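Local coordinates for Blr3880 protein (Bradyrhizobium japonicum, PDB 2OOD) that probably catalyses the zinc-dependent hydrolytic deamination of guanine to xanthine and ammonia, the first step of guanine breakdown, at residues Phe175-Thr178 with Pro179-Tyr183. Residues are numbered along the deposited sequence; the frame is centred on the assembly and turned at random.
Sequences FIDT and PENFY
D177 and N181 join side chains across the start of helix 179-193, where the loop that follows strand 160-166 of the amidohydrolase TIM barrel turns into the helix. N181 ND2 donates an N-H to D177 OD1 at 3.1 Å, approaching from the syn side of the carboxylate and somewhat above its plane. Carboxylate and amide planes stand 33° apart, while D177 OD2 lies 3.4 Å from N181 CB. D177 reaches the helix because its CG lies anti to the backbone N (chi1 -167°), and the same OD1 takes a weak bond from T178 N. Putting an alanine here would probably leave N181 ND2 without this acceptor and its amide freer to turn.

T178 sits at the N-cap but makes no capping bond through its side chain; its CB instead lies 3.6 Å from N181 ND2. The backbone begins the helix: T178 O receives F182 N at 2.9 Å, bending little with 160° at the hydrogen, and P179 O receives Y183 N one residue later. P179 occupies the first helical position, where its lack of an N-H costs no helical bond.

Further out, a backbone hydrogen bond links D177 to I167, just past the end of strand 160-166, and the F182 ring packs on L215 and L222 of helix 213-225. Y183 reaches the same helix, its OH hydrogen-bonded to E225 OE1.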
loop_
_atom_site.group_PDB
_atom_site.type_symbol
_atom_site.label_atom_id
_atom_site.label_comp_id
_atom_site.label_asym_id
_atom_site.label_seq_id
_atom_site.Cartn_x
_atom_site.Cartn_y
_atom_site.Cartn_z
ATOM N N PHE A 175 19.565 -4.830 26.544
ATOM C CA PHE A 175 19.055 -5.629 25.437
ATOM C C PHE A 175 20.111 -6.490 24.752
ATOM O O PHE A 175 19.807 -7.577 24.281
ATOM C CB PHE A 175 18.391 -4.740 24.381
ATOM C CG PHE A 175 17.734 -5.517 23.269
ATOM C CD1 PHE A 175 16.567 -6.242 23.505
ATOM C CD2 PHE A 175 18.297 -5.553 21.994
ATOM C CE1 PHE A 175 15.968 -7.001 22.480
ATOM C CE2 PHE A 175 17.702 -6.311 20.960
ATOM C CZ PHE A 175 16.539 -7.033 21.209
ATOM N N ILE A 176 21.344 -6.009 24.668
ATOM C CA ILE A 176 22.378 -6.800 24.009
ATOM C C ILE A 176 22.841 -7.926 24.925
ATOM O O ILE A 176 22.600 -7.896 26.130
ATOM C CB ILE A 176 23.603 -5.923 23.587
ATOM C CG1 ILE A 176 24.263 -5.279 24.806
ATOM C CG2 ILE A 176 23.163 -4.842 22.618
ATOM C CD1 ILE A 176 25.544 -5.977 25.223
ATOM N N ASP A 177 23.481 -8.937 24.355
ATOM C CA ASP A 177 23.969 -10.035 25.166
ATOM C C ASP A 177 25.251 -10.612 24.600
ATOM O O ASP A 177 25.433 -10.732 23.392
ATOM C CB ASP A 177 22.903 -11.134 25.306
ATOM C CG ASP A 177 23.248 -12.165 26.403
ATOM O OD1 ASP A 177 24.167 -11.902 27.224
ATOM O OD2 ASP A 177 22.587 -13.234 26.451
ATOM N N THR A 178 26.143 -10.957 25.515
ATOM C CA THR A 178 27.446 -11.533 25.233
ATOM C C THR A 178 27.522 -12.600 24.147
ATOM O O THR A 178 26.634 -13.442 24.021
ATOM C CB THR A 178 28.002 -12.136 26.526
ATOM O OG1 THR A 178 28.656 -11.107 27.276
ATOM C CG2 THR A 178 28.950 -13.273 26.236
ATOM N N PRO A 179 28.606 -12.585 23.357
ATOM C CA PRO A 179 28.788 -13.573 22.288
ATOM C C PRO A 179 28.799 -14.982 22.892
ATOM O O PRO A 179 28.299 -15.935 22.289
ATOM C CB PRO A 179 30.148 -13.196 21.700
ATOM C CG PRO A 179 30.219 -11.702 21.936
ATOM C CD PRO A 179 29.692 -11.587 23.347
ATOM N N GLU A 180 29.376 -15.101 24.088
ATOM C CA GLU A 180 29.452 -16.381 24.791
ATOM C C GLU A 180 28.048 -16.917 25.068
ATOM O O GLU A 180 27.705 -18.028 24.641
ATOM C CB GLU A 180 30.223 -16.224 26.109
ATOM C CG GLU A 180 31.735 -15.973 25.942
ATOM C CD GLU A 180 32.061 -14.699 25.132
ATOM O OE1 GLU A 180 31.692 -13.579 25.576
ATOM O OE2 GLU A 180 32.696 -14.823 24.048
ATOM N N ASN A 181 27.239 -16.127 25.775
ATOM C CA ASN A 181 25.867 -16.526 26.084
ATOM C C ASN A 181 25.086 -16.832 24.806
ATOM O O ASN A 181 24.283 -17.767 24.755
ATOM C CB ASN A 181 25.147 -15.428 26.873
ATOM C CG ASN A 181 25.729 -15.234 28.262
ATOM O OD1 ASN A 181 26.048 -16.202 28.958
ATOM N ND2 ASN A 181 25.860 -13.981 28.678
ATOM N N PHE A 182 25.318 -16.037 23.771
ATOM C CA PHE A 182 24.639 -16.260 22.508
ATOM C C PHE A 182 24.967 -17.660 21.983
ATOM O O PHE A 182 24.073 -18.409 21.571
ATOM C CB PHE A 182 25.072 -15.218 21.473
ATOM C CG PHE A 182 24.531 -15.483 20.101
ATOM C CD1 PHE A 182 23.207 -15.204 19.796
ATOM C CD2 PHE A 182 25.335 -16.069 19.128
ATOM C CE1 PHE A 182 22.688 -15.509 18.539
ATOM C CE2 PHE A 182 24.823 -16.380 17.867
ATOM C CZ PHE A 182 23.498 -16.100 17.576
ATOM N N TYR A 183 26.252 -18.008 21.981
ATOM C CA TYR A 183 26.668 -19.322 21.503
ATOM C C TYR A 183 26.065 -20.407 22.379
ATOM O O TYR A 183 25.586 -21.434 21.888
ATOM C CB TYR A 183 28.187 -19.467 21.547
ATOM C CG TYR A 183 28.640 -20.875 21.230
ATOM C CD1 TYR A 183 28.522 -21.380 19.949
ATOM C CD2 TYR A 183 29.157 -21.709 22.218
ATOM C CE1 TYR A 183 28.908 -22.680 19.645
ATOM C CE2 TYR A 183 29.547 -23.020 21.928
ATOM C CZ TYR A 183 29.420 -23.496 20.632
ATOM O OH TYR A 183 29.808 -24.782 20.298
#